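Dioxygenase (Pseudomonas brassicacearum, PDB 5V2D) probably cleaves the central double bond of lignin-derived stilbenes with molecular oxygen at a non-haem iron, giving aromatic aldehydes. Local coordinates at residues A34-S39 with P407-N412; Q64-P69 with R491-G496; D84-G89 with R101-T106; T139-V144 with A153-A158; C371-C376 with F435-F440. All coordinates share one frame; numbering follows the deposited sequence. Where two conformers were deposited one is given.

Contact 1: A34-S39 with P407-N412; sequences ALYKPS and PFQFFN
Tyr36 points its ring edge-on at the segment 407-412, with the carbonyl oxygen of Phe408 near the ring plane beside CE2 and CZ. A tyrosine suits this place because its ring packs on Leu35 and Pro407 while its hydroxyl reaches a carbonyl: Tyr36 OH donates to Phe408 O at 2.7 Å, standing 59° out of the carbonyl plane instead of on a lone pair. That carbonyl joins the two middle residues of a type II turn from Pro407 to Phe410, so it is not the one used in closing the turn. The amide of Gln409, a side chain about 8 Å from the bound iron, lies nearly coplanar with the Tyr36 ring (13° between planes), although the two side chains cross at about a right angle, and this sets Gln409 OE1 3.1 Å from Tyr36 OH at the ring edge. Pro407 meets the same edge, its CB 4.1 Å from Tyr36 CE2. Leu35 lays its CB over one face of the Tyr36 ring, toward its rim, and crosses Pro407 squarely, with Leu35 CD2 3.7 Å from Pro407 CG. Tyr36 has CG beside its backbone N (chi1 -59°), which sends the ring across toward the turn, and Phe80 adds an edge-to-face ring. The short helix 33-36 is thereby docked on a connection between strands of a beta-propeller, the fold of this dioxygenase family.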
# COMPACT_ATOMS: atom_id res chain seq x y z
N ALA A 34 12.36 -15.97 1.27
CA ALA A 34 12.22 -15.22 2.51
C ALA A 34 11.09 -14.22 2.45
O ALA A 34 10.40 -14.02 3.44
CB ALA A 34 13.51 -14.47 2.80
N LEU A 35 10.86 -13.62 1.33
CA LEU A 35 9.80 -12.60 1.24
C LEU A 35 8.36 -13.25 1.26
O LEU A 35 7.48 -12.68 1.89
CB LEU A 35 9.95 -11.80 -0.01
CG LEU A 35 10.65 -10.45 0.20
CD1 LEU A 35 11.83 -10.47 1.07
CD2 LEU A 35 10.83 -9.64 -1.04
N TYR A 36 8.16 -14.35 0.56
CA TYR A 36 6.80 -14.82 0.28
C TYR A 36 6.40 -16.15 0.86
O TYR A 36 5.23 -16.53 0.80
CB TYR A 36 6.47 -14.73 -1.24
CG TYR A 36 6.61 -13.31 -1.74
CD1 TYR A 36 5.70 -12.30 -1.32
CD2 TYR A 36 7.65 -12.92 -2.58
CE1 TYR A 36 5.83 -11.01 -1.70
CE2 TYR A 36 7.78 -11.59 -2.98
CZ TYR A 36 6.90 -10.64 -2.50
OH TYR A 36 7.00 -9.33 -2.86
N LYS A 37 7.31 -16.85 1.53
CA LYS A 37 6.90 -18.01 2.20
C LYS A 37 5.87 -17.61 3.27
O LYS A 37 6.01 -16.59 3.95
CB LYS A 37 8.09 -18.69 2.83
CG LYS A 37 7.85 -19.97 3.54
CD LYS A 37 9.18 -20.49 4.19
CE LYS A 37 10.33 -20.72 3.20
NZ LYS A 37 11.60 -20.90 3.98
N PRO A 38 4.85 -18.42 3.44
CA PRO A 38 3.80 -18.07 4.46
C PRO A 38 4.39 -18.05 5.84
O PRO A 38 5.35 -18.78 6.10
CB PRO A 38 2.85 -19.28 4.36
CG PRO A 38 3.03 -19.75 2.87
CD PRO A 38 4.54 -19.70 2.75
N SER A 39 3.88 -17.19 6.70
CA SER A 39 4.33 -17.14 8.11
C SER A 39 3.22 -17.63 9.01
O SER A 39 3.32 -18.69 9.62
CB SER A 39 4.72 -15.70 8.48
OG SER A 39 4.83 -15.51 9.85
N PRO A 407 13.30 -11.59 -5.89
CA PRO A 407 11.84 -11.68 -5.75
C PRO A 407 11.15 -10.48 -6.30
O PRO A 407 11.77 -9.46 -6.48
CB PRO A 407 11.65 -11.86 -4.24
CG PRO A 407 12.88 -11.32 -3.62
CD PRO A 407 13.99 -11.47 -4.60
N PHE A 408 9.87 -10.61 -6.50
CA PHE A 408 8.96 -9.49 -6.71
C PHE A 408 9.05 -8.48 -5.50
O PHE A 408 9.16 -8.85 -4.35
CB PHE A 408 7.52 -10.08 -6.82
CG PHE A 408 6.42 -9.07 -7.06
CD1 PHE A 408 5.31 -8.97 -6.18
CD2 PHE A 408 6.42 -8.27 -8.21
CE1 PHE A 408 4.25 -8.07 -6.41
CE2 PHE A 408 5.37 -7.36 -8.43
CZ PHE A 408 4.28 -7.27 -7.55
N GLN A 409 8.95 -7.21 -5.81
CA GLN A 409 9.06 -6.07 -4.86
C GLN A 409 10.42 -6.15 -4.03
O GLN A 409 10.45 -5.91 -2.83
CB GLN A 409 7.82 -6.02 -3.96
CG GLN A 409 6.49 -5.53 -4.62
CD GLN A 409 5.26 -5.74 -3.68
OE1 GLN A 409 5.20 -6.80 -3.01
NE2 GLN A 409 4.35 -4.71 -3.51
N PHE A 410 11.52 -6.51 -4.69
CA PHE A 410 12.84 -6.45 -4.12
C PHE A 410 13.44 -5.02 -4.19
O PHE A 410 13.61 -4.48 -5.28
CB PHE A 410 13.79 -7.44 -4.85
CG PHE A 410 15.17 -7.50 -4.28
CD1 PHE A 410 16.19 -6.80 -4.86
CD2 PHE A 410 15.46 -8.25 -3.20
CE1 PHE A 410 17.51 -6.87 -4.34
CE2 PHE A 410 16.72 -8.30 -2.67
CZ PHE A 410 17.77 -7.58 -3.27
N PHE A 411 13.76 -4.42 -3.04
CA PHE A 411 14.29 -3.07 -3.01
C PHE A 411 15.53 -3.10 -2.13
O PHE A 411 15.43 -3.40 -0.96
CB PHE A 411 13.29 -2.06 -2.52
CG PHE A 411 12.06 -1.99 -3.34
CD1 PHE A 411 12.05 -1.22 -4.50
CD2 PHE A 411 10.90 -2.64 -2.95
CE1 PHE A 411 10.89 -1.05 -5.24
CE2 PHE A 411 9.76 -2.55 -3.72
CZ PHE A 411 9.72 -1.76 -4.88
N ASN A 412 16.70 -2.83 -2.72
CA ASN A 412 17.95 -2.94 -1.97
C ASN A 412 18.51 -1.62 -1.55
O ASN A 412 19.62 -1.59 -1.05
CB ASN A 412 19.02 -3.76 -2.74
CG ASN A 412 19.32 -3.20 -4.12
OD1 ASN A 412 18.77 -2.15 -4.51
ND2 ASN A 412 20.20 -3.92 -4.88

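Contact 2: Q64-P69 with R491-G496. With FE (Fe (III) ion), chain E.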
# COMPACT_ATOMS: atom_id res chain seq x y z
N GLN A 64 1.79 -2.00 10.69
CA GLN A 64 1.96 -2.41 9.31
C GLN A 64 1.02 -3.60 9.03
O GLN A 64 0.78 -4.39 9.93
CB GLN A 64 3.42 -2.77 9.05
CG GLN A 64 3.63 -2.79 7.50
CD GLN A 64 5.07 -2.65 6.94
OE1 GLN A 64 6.13 -3.03 7.56
NE2 GLN A 64 5.10 -2.17 5.73
N VAL A 65 0.51 -3.73 7.81
CA VAL A 65 -0.27 -4.92 7.48
C VAL A 65 0.40 -5.68 6.36
O VAL A 65 0.91 -5.08 5.37
CB VAL A 65 -1.73 -4.58 7.18
CG1 VAL A 65 -1.88 -3.64 5.97
CG2 VAL A 65 -2.59 -5.81 7.01
N ALA A 66 0.43 -7.00 6.51
CA ALA A 66 0.91 -7.91 5.52
C ALA A 66 -0.18 -8.91 5.10
O ALA A 66 -0.74 -9.56 5.93
CB ALA A 66 2.08 -8.68 6.04
N PRO A 67 -0.29 -9.14 3.80
CA PRO A 67 -0.98 -10.34 3.37
C PRO A 67 -0.24 -11.56 3.87
O PRO A 67 0.98 -11.62 3.77
CB PRO A 67 -0.93 -10.25 1.84
CG PRO A 67 -0.62 -8.84 1.54
CD PRO A 67 0.24 -8.36 2.67
N ASP A 68 -0.95 -12.50 4.48
CA ASP A 68 -0.31 -13.67 5.04
C ASP A 68 -1.37 -14.82 5.08
O ASP A 68 -2.10 -14.97 6.05
CB ASP A 68 0.24 -13.37 6.42
CG ASP A 68 1.29 -14.40 6.90
OD1 ASP A 68 1.86 -14.14 7.98
OD2 ASP A 68 1.62 -15.42 6.19
N PRO A 69 -1.51 -15.57 4.01
CA PRO A 69 -2.71 -16.47 3.86
C PRO A 69 -2.79 -17.50 4.90
O PRO A 69 -1.83 -18.20 5.16
CB PRO A 69 -2.59 -17.12 2.48
CG PRO A 69 -1.28 -16.70 2.00
CD PRO A 69 -0.60 -15.66 2.86
N ARG A 491 7.04 -11.79 7.00
CA ARG A 491 6.71 -11.87 5.55
C ARG A 491 6.66 -10.45 4.96
O ARG A 491 6.40 -9.47 5.63
CB ARG A 491 5.36 -12.56 5.39
CG ARG A 491 5.05 -13.00 4.00
CD ARG A 491 3.79 -13.91 4.02
NE ARG A 491 3.68 -14.61 2.73
CZ ARG A 491 2.79 -14.34 1.76
NH1 ARG A 491 2.84 -15.06 0.63
NH2 ARG A 491 1.86 -13.37 1.86
N MET A 492 6.86 -10.37 3.67
CA MET A 492 6.69 -9.09 2.96
C MET A 492 5.34 -8.53 3.26
O MET A 492 4.38 -9.28 3.32
CB MET A 492 6.95 -9.27 1.46
CG MET A 492 6.84 -8.03 0.62
SD MET A 492 8.09 -6.83 1.16
CE MET A 492 7.80 -5.47 0.09
N SER A 493 5.27 -7.22 3.43
CA SER A 493 4.10 -6.51 3.83
C SER A 493 3.63 -5.59 2.71
O SER A 493 4.30 -5.39 1.65
CB SER A 493 4.32 -5.70 5.11
OG SER A 493 4.90 -6.54 6.16
N LEU A 494 2.52 -4.96 2.96
CA LEU A 494 2.09 -3.84 2.20
C LEU A 494 2.27 -2.57 3.03
O LEU A 494 3.41 -2.30 3.47
CB LEU A 494 0.70 -4.09 1.63
CG LEU A 494 0.63 -5.07 0.47
CD1 LEU A 494 -0.85 -5.42 0.10
CD2 LEU A 494 1.40 -4.62 -0.75
N HIS A 495 1.25 -1.79 3.28
CA HIS A 495 1.46 -0.45 3.83
C HIS A 495 1.40 -0.34 5.33
O HIS A 495 0.82 -1.19 5.98
CB HIS A 495 0.45 0.54 3.21
CG HIS A 495 0.57 0.59 1.74
ND1 HIS A 495 1.66 1.21 1.12
CD2 HIS A 495 -0.25 0.13 0.75
CE1 HIS A 495 1.48 1.14 -0.21
NE2 HIS A 495 0.34 0.49 -0.45
N GLY A 496 2.07 0.67 5.86
CA GLY A 496 2.08 0.89 7.31
C GLY A 496 1.92 2.34 7.66
O GLY A 496 1.78 3.24 6.77
FE FE E . -0.84 0.68 -2.20
O HOH W 1 -0.31 -1.28 -2.61
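Gln64 and Arg491 both hold CG anti to the backbone N (chi1 -164° and -166°) and continue extended, letting each reach across to a main-chain oxygen of the facing segment. Gln64 NE2 gives a bent hydrogen bond of 2.8 Å to Leu494 O, while the Gln64 chain, at CG and CD, lies against Ser493 CB. Arg491 NH2 donates to Pro67 O at 2.7 Å; the oxygen lies in the guanidinium plane, yet the nitrogen stands well above the carbonyl plane. Pro69 CD lies over one face of the flat guanidinium, toward its rim, 3.5 Å from Arg491 NH2, a CH2 suited to packing on a cation. Asp68 OD2 is only a nearby charge, 4.1 Å from Arg491 NE, well out of the guanidinium plane where no N-H points at it; its hydrogen bond is with Ser39 N. Between these ends the backbones join through Leu494 N to Val65 O (2.9 Å) and Val65 N to His495 O (3.1 Å). Gly496 opposes Gln64 in a non-hydrogen-bonded pair, where any CB would press tightly on Gln64 CG. The CB of His495 points away from 64-69, and its ring binds the iron through NE2 at 2.1 Å; Glu437 OE2 holds its ND1. With His188, His239 and His304 it completes the four-histidine iron centre characteristic of carotenoid-cleavage-type dioxygenases, carried where a C-terminal segment pairs with a propeller strand.

Contact 3: D84-G89 with R101-T106; sequences DGMVSG and RRYVQT
Gly85 O is held by Val104 N at 2.9 Å and by water 3, which also donates to Val104 O; Tyr103 CA adds a C-H contact. Two further backbone bonds link Val87 and Arg102, the shorter being Val87 N to Arg102 O at 2.8 Å. On the face bearing Met86, Ser88, Arg101 and Tyr103, the flexible methionine lies against two flat groups. Its CG is anti to the backbone N (chi1 180°) and the chain then bends twice, putting Met86 CG 3.4 Å from Arg101 CZ, over the centre of the guanidinium. The methyl end lies over the middle of the phenol ring, Met86 CE 3.5 Å from the Tyr103 centroid, and with SD also above that face this is a Met-aromatic contact. Water 4 joins Arg101 NE, Ser88 OG and Met86 O. The far ends go elsewhere: Arg101 NH2 makes a salt bridge with Asp68, NH1 reaches Ile41 O, and Tyr103 OH binds Asp68 O. With a leucine in place of Arg101, the buried Asp68 carboxylate would probably be left without its salt-bridge mate and Met86 CG without the flat group it covers. Val87, on the opposite face, brings its CG2 3.9 Å from Val104 CG2, a branched apolar pair suited to the layer that Met163 and Leu151 continue. Such pairing is that of an antiparallel beta hairpin, formed by strands 85-93 and 96-103 within one propeller sheet.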
# COMPACT_ATOMS: atom_id res chain seq x y z
N ASP A 84 -4.82 -13.09 3.57
CA ASP A 84 -5.49 -12.55 4.79
C ASP A 84 -4.60 -11.49 5.45
O ASP A 84 -3.40 -11.70 5.64
CB ASP A 84 -5.77 -13.67 5.75
CG ASP A 84 -6.66 -14.74 5.10
OD1 ASP A 84 -7.88 -14.50 5.00
OD2 ASP A 84 -6.11 -15.79 4.75
N GLY A 85 -5.20 -10.37 5.84
CA GLY A 85 -4.45 -9.31 6.50
C GLY A 85 -3.97 -9.64 7.90
O GLY A 85 -4.78 -10.03 8.74
N MET A 86 -2.66 -9.53 8.10
CA MET A 86 -1.98 -9.73 9.35
C MET A 86 -1.32 -8.43 9.79
O MET A 86 -0.39 -7.95 9.07
CB MET A 86 -0.92 -10.82 9.16
CG MET A 86 -0.12 -11.15 10.39
SD MET A 86 -1.00 -12.13 11.61
CE MET A 86 -0.60 -13.76 10.95
N VAL A 87 -1.80 -7.85 10.89
CA VAL A 87 -1.33 -6.55 11.32
C VAL A 87 -0.28 -6.72 12.39
O VAL A 87 -0.48 -7.49 13.34
CB VAL A 87 -2.51 -5.70 11.85
CG1 VAL A 87 -2.06 -4.39 12.41
CG2 VAL A 87 -3.55 -5.50 10.78
N SER A 88 0.81 -5.97 12.24
CA SER A 88 1.87 -5.92 13.28
C SER A 88 1.85 -4.52 13.87
O SER A 88 1.66 -3.54 13.14
CB SER A 88 3.21 -6.21 12.65
OG SER A 88 3.31 -7.61 12.32
N GLY A 89 2.07 -4.44 15.18
CA GLY A 89 2.28 -3.17 15.88
C GLY A 89 3.57 -3.24 16.67
O GLY A 89 3.67 -4.06 17.57
N ARG A 101 1.38 -9.11 16.77
CA ARG A 101 1.07 -9.43 15.38
C ARG A 101 -0.20 -10.29 15.44
O ARG A 101 -0.19 -11.32 16.13
CB ARG A 101 2.20 -10.15 14.73
CG ARG A 101 2.03 -10.37 13.24
CD ARG A 101 3.36 -10.78 12.60
NE ARG A 101 3.31 -10.82 11.14
CZ ARG A 101 3.25 -11.86 10.35
NH1 ARG A 101 3.11 -13.10 10.83
NH2 ARG A 101 3.26 -11.64 9.03
N ARG A 102 -1.24 -9.86 14.75
CA ARG A 102 -2.56 -10.54 14.80
C ARG A 102 -3.26 -10.44 13.43
O ARG A 102 -3.17 -9.41 12.75
CB ARG A 102 -3.53 -9.92 15.85
CG ARG A 102 -3.13 -9.95 17.32
CD ARG A 102 -3.11 -11.39 17.88
NE ARG A 102 -3.01 -11.68 19.32
CZ ARG A 102 -1.90 -11.95 20.03
NH1 ARG A 102 -0.69 -11.87 19.51
NH2 ARG A 102 -2.00 -12.28 21.31
N TYR A 103 -4.03 -11.47 13.12
CA TYR A 103 -4.88 -11.48 11.95
C TYR A 103 -6.04 -10.57 12.17
O TYR A 103 -6.60 -10.50 13.29
CB TYR A 103 -5.44 -12.87 11.66
CG TYR A 103 -4.58 -13.77 10.79
CD1 TYR A 103 -4.15 -14.98 11.24
CD2 TYR A 103 -4.19 -13.36 9.51
CE1 TYR A 103 -3.42 -15.81 10.43
CE2 TYR A 103 -3.48 -14.22 8.70
CZ TYR A 103 -3.05 -15.44 9.20
OH TYR A 103 -2.27 -16.24 8.39
N VAL A 104 -6.43 -9.85 11.13
CA VAL A 104 -7.76 -9.22 11.10
C VAL A 104 -8.81 -10.34 11.04
O VAL A 104 -8.80 -11.16 10.13
CB VAL A 104 -7.97 -8.30 9.89
CG1 VAL A 104 -9.23 -7.50 10.05
CG2 VAL A 104 -6.83 -7.27 9.78
N GLN A 105 -9.73 -10.38 12.00
CA GLN A 105 -10.74 -11.45 12.01
C GLN A 105 -11.92 -11.05 11.11
O GLN A 105 -13.05 -10.85 11.55
CB GLN A 105 -11.18 -11.77 13.42
CG GLN A 105 -10.00 -12.23 14.23
CD GLN A 105 -10.30 -13.29 15.23
OE1 GLN A 105 -11.47 -13.56 15.56
NE2 GLN A 105 -9.26 -13.93 15.73
N THR A 106 -11.64 -11.04 9.82
CA THR A 106 -12.62 -10.81 8.79
C THR A 106 -13.63 -11.96 8.75
O THR A 106 -13.32 -13.08 9.14
CB THR A 106 -11.99 -10.69 7.38
OG1 THR A 106 -11.33 -11.88 7.06
CG2 THR A 106 -11.03 -9.46 7.31
O HOH W 2 -8.90 -12.11 5.83
O HOH W 3 -7.20 -11.46 7.92
O HOH W 4 2.29 -8.11 9.94

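Contact 4: T139-V144 with A153-A158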
# COMPACT_ATOMS: atom_id res chain seq x y z
N THR A 139 -10.13 -9.20 2.59
CA THR A 139 -9.06 -9.61 3.51
C THR A 139 -8.44 -8.50 4.34
O THR A 139 -7.58 -8.77 5.16
CB THR A 139 -7.89 -10.24 2.68
OG1 THR A 139 -7.52 -9.30 1.65
CG2 THR A 139 -8.35 -11.56 2.08
N ALA A 140 -8.84 -7.23 4.15
CA ALA A 140 -8.42 -6.10 4.95
C ALA A 140 -6.88 -6.08 5.06
O ALA A 140 -6.38 -5.91 6.16
CB ALA A 140 -9.06 -6.17 6.32
N ASN A 141 -6.19 -6.26 3.93
CA ASN A 141 -4.77 -6.60 3.90
C ASN A 141 -3.78 -5.57 3.37
O ASN A 141 -2.61 -5.92 3.21
CB ASN A 141 -4.60 -7.92 3.17
CG ASN A 141 -4.75 -7.80 1.69
OD1 ASN A 141 -5.15 -6.78 1.18
ND2 ASN A 141 -4.40 -8.90 0.97
N THR A 142 -4.26 -4.35 3.06
CA THR A 142 -3.46 -3.43 2.25
C THR A 142 -2.87 -2.28 3.00
O THR A 142 -1.66 -1.96 2.82
CB THR A 142 -4.26 -2.98 1.02
OG1 THR A 142 -4.57 -4.13 0.24
CG2 THR A 142 -3.47 -2.06 0.14
N SER A 143 -3.66 -1.61 3.85
CA SER A 143 -3.12 -0.53 4.67
C SER A 143 -3.72 -0.51 6.02
O SER A 143 -4.74 -1.12 6.30
CB SER A 143 -3.46 0.86 4.06
OG SER A 143 -2.90 1.01 2.77
N VAL A 144 -3.09 0.27 6.90
CA VAL A 144 -3.60 0.54 8.23
C VAL A 144 -3.50 2.01 8.50
O VAL A 144 -2.55 2.66 8.05
CB VAL A 144 -2.89 -0.31 9.31
CG1 VAL A 144 -3.35 -1.75 9.30
CG2 VAL A 144 -1.37 -0.28 9.14
N ALA A 153 -7.96 -1.26 9.30
CA ALA A 153 -7.30 -2.15 8.35
C ALA A 153 -8.13 -2.14 7.09
O ALA A 153 -9.35 -2.42 7.09
CB ALA A 153 -7.20 -3.57 8.88
N LEU A 154 -7.50 -1.73 5.99
CA LEU A 154 -8.21 -1.35 4.79
C LEU A 154 -7.84 -2.24 3.58
O LEU A 154 -6.68 -2.63 3.39
CB LEU A 154 -7.90 0.06 4.44
CG LEU A 154 -8.16 1.08 5.56
CD1 LEU A 154 -6.84 1.83 5.86
CD2 LEU A 154 -9.21 2.07 5.08
N LYS A 155 -8.83 -2.42 2.73
CA LYS A 155 -8.61 -2.96 1.44
C LYS A 155 -9.74 -2.47 0.51
O LYS A 155 -10.86 -2.44 0.89
CB LYS A 155 -8.69 -4.42 1.65
CG LYS A 155 -8.92 -5.29 0.54
CD LYS A 155 -7.87 -5.50 -0.29
CE LYS A 155 -8.01 -6.93 -0.85
NZ LYS A 155 -6.75 -6.97 -1.70
N GLU A 156 -9.35 -2.12 -0.69
CA GLU A 156 -10.15 -1.27 -1.56
C GLU A 156 -11.38 -1.93 -2.17
O GLU A 156 -12.12 -1.28 -2.93
CB GLU A 156 -9.29 -0.68 -2.69
CG GLU A 156 -8.82 -1.74 -3.73
CD GLU A 156 -7.58 -1.24 -4.49
OE1 GLU A 156 -6.59 -0.85 -3.82
OE2 GLU A 156 -7.58 -1.22 -5.75
N ASP A 157 -11.63 -3.19 -1.86
CA ASP A 157 -12.84 -3.92 -2.33
C ASP A 157 -13.97 -3.88 -1.33
O ASP A 157 -15.00 -4.46 -1.57
CB ASP A 157 -12.52 -5.38 -2.67
CG ASP A 157 -12.05 -6.20 -1.50
OD1 ASP A 157 -11.72 -5.62 -0.41
OD2 ASP A 157 -11.97 -7.49 -1.68
N ALA A 158 -13.80 -3.20 -0.18
CA ALA A 158 -14.80 -3.23 0.86
C ALA A 158 -14.57 -2.12 1.87
O ALA A 158 -13.55 -1.41 1.79
CB ALA A 158 -14.80 -4.60 1.54
O HOH W 5 -6.60 -2.50 -1.57
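The flat amide of Asn141 is approached from both sides of its plane at OD1: Lys155 brings CD, CE and NZ from one side, Thr142 OG1 comes from the other. Thr142 OG1 donates at 2.9 Å to Asn141 OD1, tilted 31° from the carbonyl plane, whereas Lys155 NZ makes only a weak bond of 3.3 Å to it and also donates to Phe81 O. ND2 of the same amide binds Phe81 O and Gly83 O, so both ends of the amide are used and its rotation is fixed. Lys155, CG anti to the backbone N, bends at chi2 and chi3 to come round to this oxygen. Beside it the backbone forms a classic beta bulge at the mouth of the hairpin of strands 143-147 and 150-154: Thr142 N (3.0 Å) and Ser143 N (3.2 Å) both donate to Leu154 O, the first nearly along the C=O axis. Leu154 N returns a bond to Ser143 O at 2.8 Å. Small side chains let Ala140 CB pack 4.1 Å from Ala153 CB. Water 5 connects Thr142 OG1 with Glu156 N and with Glu156 OE1, which also holds ND1 of the iron ligand His239.

Contact 5: C371-C376 with F435-F440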
# COMPACT_ATOMS: atom_id res chain seq x y z
N CYS A 371 11.79 3.49 -8.44
CA CYS A 371 11.52 3.50 -7.04
C CYS A 371 10.01 3.23 -6.76
O CYS A 371 9.19 3.29 -7.64
CB CYS A 371 11.94 4.86 -6.47
SG CYS A 371 11.16 6.27 -7.26
N GLU A 372 9.70 2.96 -5.50
CA GLU A 372 8.31 2.71 -5.06
C GLU A 372 8.25 2.81 -3.54
O GLU A 372 9.26 3.21 -2.88
CB GLU A 372 7.74 1.41 -5.61
CG GLU A 372 6.61 1.63 -6.68
CD GLU A 372 5.30 2.29 -6.09
OE1 GLU A 372 4.45 2.87 -6.85
OE2 GLU A 372 5.11 2.19 -4.83
N PHE A 373 7.07 2.54 -2.99
CA PHE A 373 6.81 2.74 -1.60
C PHE A 373 7.27 4.09 -1.06
O PHE A 373 7.94 4.16 -0.01
CB PHE A 373 7.35 1.56 -0.75
CG PHE A 373 6.55 0.27 -0.92
CD1 PHE A 373 5.29 0.15 -0.40
CD2 PHE A 373 7.09 -0.78 -1.61
CE1 PHE A 373 4.57 -1.01 -0.49
CE2 PHE A 373 6.41 -2.00 -1.68
CZ PHE A 373 5.13 -2.11 -1.12
N PRO A 374 6.84 5.17 -1.67
CA PRO A 374 7.20 6.51 -1.23
C PRO A 374 6.59 6.91 0.08
O PRO A 374 5.51 6.48 0.43
CB PRO A 374 6.60 7.42 -2.34
CG PRO A 374 5.42 6.62 -2.83
CD PRO A 374 5.88 5.20 -2.80
N ARG A 375 7.28 7.75 0.82
CA ARG A 375 6.72 8.29 2.08
C ARG A 375 7.16 9.73 2.19
O ARG A 375 8.39 10.01 2.12
CB ARG A 375 7.39 7.53 3.23
CG ARG A 375 7.17 8.04 4.64
CD ARG A 375 5.68 7.89 5.01
NE ARG A 375 5.42 6.45 5.16
CZ ARG A 375 4.21 5.97 5.47
NH1 ARG A 375 3.22 6.81 5.65
NH2 ARG A 375 3.98 4.69 5.56
N CYS A 376 6.24 10.65 2.39
CA CYS A 376 6.64 12.01 2.75
C CYS A 376 6.42 12.20 4.25
O CYS A 376 5.79 11.38 4.91
CB CYS A 376 5.87 13.05 1.96
SG CYS A 376 4.16 13.10 2.34
N PHE A 435 14.24 -4.17 1.67
CA PHE A 435 13.39 -3.38 2.54
C PHE A 435 11.89 -3.57 2.29
O PHE A 435 11.46 -3.89 1.22
CB PHE A 435 13.69 -1.93 2.34
CG PHE A 435 15.12 -1.56 2.71
CD1 PHE A 435 15.49 -1.34 4.01
CD2 PHE A 435 16.05 -1.35 1.69
CE1 PHE A 435 16.80 -1.01 4.32
CE2 PHE A 435 17.35 -1.02 2.00
CZ PHE A 435 17.71 -0.84 3.34
N GLN A 436 11.14 -3.25 3.35
CA GLN A 436 9.69 -3.07 3.29
C GLN A 436 9.42 -1.58 3.48
O GLN A 436 10.34 -0.74 3.73
CB GLN A 436 8.95 -3.91 4.29
CG GLN A 436 9.42 -5.36 4.30
CD GLN A 436 8.43 -6.30 5.01
OE1 GLN A 436 7.31 -5.94 5.27
NE2 GLN A 436 8.91 -7.51 5.41
N GLU A 437 8.17 -1.20 3.25
CA GLU A 437 7.80 0.21 3.23
C GLU A 437 8.24 0.98 4.48
O GLU A 437 7.93 0.58 5.62
CB GLU A 437 6.30 0.38 3.12
CG GLU A 437 5.90 1.87 3.02
CD GLU A 437 4.38 2.10 3.05
OE1 GLU A 437 3.80 1.90 4.13
OE2 GLU A 437 3.75 2.53 2.05
N PRO A 438 8.86 2.14 4.29
CA PRO A 438 9.28 2.89 5.46
C PRO A 438 8.23 3.85 6.02
O PRO A 438 7.36 4.32 5.32
CB PRO A 438 10.50 3.71 4.88
CG PRO A 438 10.05 4.04 3.49
CD PRO A 438 9.35 2.73 3.03
N ILE A 439 8.42 4.20 7.30
CA ILE A 439 7.75 5.33 7.90
C ILE A 439 8.78 6.40 8.27
O ILE A 439 9.98 6.13 8.42
CB ILE A 439 6.97 5.00 9.14
CG1 ILE A 439 7.81 4.13 10.10
CG2 ILE A 439 5.68 4.27 8.78
CD1 ILE A 439 7.33 4.24 11.53
N PHE A 440 8.28 7.62 8.46
CA PHE A 440 9.06 8.73 8.94
C PHE A 440 8.54 9.19 10.30
O PHE A 440 7.32 9.35 10.46
CB PHE A 440 9.09 9.88 7.96
CG PHE A 440 9.67 11.13 8.53
CD1 PHE A 440 11.05 11.24 8.66
CD2 PHE A 440 8.87 12.16 9.01
CE1 PHE A 440 11.62 12.40 9.26
CE2 PHE A 440 9.46 13.29 9.56
CZ PHE A 440 10.81 13.41 9.68
O HOH W 6 4.11 3.99 -0.19
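Phe373 sets its ring obliquely against the aliphatic part of Glu437, Phe373 CD1 lying 3.7 Å from Glu437 CB, and the carboxylate stands at 89° to the ring. The two segments belong to edge strands of successive sheets of the beta-propeller, 371-375 and 433-442, and side chains instead of strand pairing join them here. Arg375 does most of this work. Its CG is anti to the backbone N (chi1 170°), and bends at chi2 and chi3 fold the guanidinium back toward Pro438. Arg375 NE donates to Pro438 O at 2.9 Å, on a lone pair of the oxygen and near the guanidinium plane. Arg375 NH2 forms a salt bridge of 3.1 Å with Glu437 OE1, the two planes being 70° apart, and also reaches Gly496 O. Ile439 CG2, 3.7 Å from Arg375 NH2, lies over one face, where a branched apolar group can cover a flat cation. A methionine in place of Arg375 would probably leave Pro438 O without its donor and Glu437 with less to fix its carboxylate, whose OE2 holds ND1 of the iron ligand His495 and whose OE1 holds Gly496 N. Water 6 donates to Glu437 OE2 and to Pro374 O, tying the segments a second way. Glu372 OE2 serves another iron ligand, His304, and accepts from Phe373 N. Phe373 O, buried with no polar partner, faces Pro438 CD at 3.6 Å.

How the contacts relate
From the N terminus, contact 1 opens at 34-39 and closes a very long loop at 407-412, tying helix 33-36 to the connection between strands 387-392 and 413-418. Contact 2 opens at 64-69 and closes at 491-496, so the two loops cross. Contacts 3 and 4 are local hairpin closures, in series and nested inside both. Contact 5 joins edge strands 371-375 and 433-442 of two sheets; it crosses contact 1 but is nested in contact 2. Contacts 2 and 3 share one sheet through neighbouring strands 60-67 and 85-93. Contact 2 touches all four others; the backbone at 142 and 495 joins it to contact 4, bringing the segment with His495 next to 139-144 near the iron.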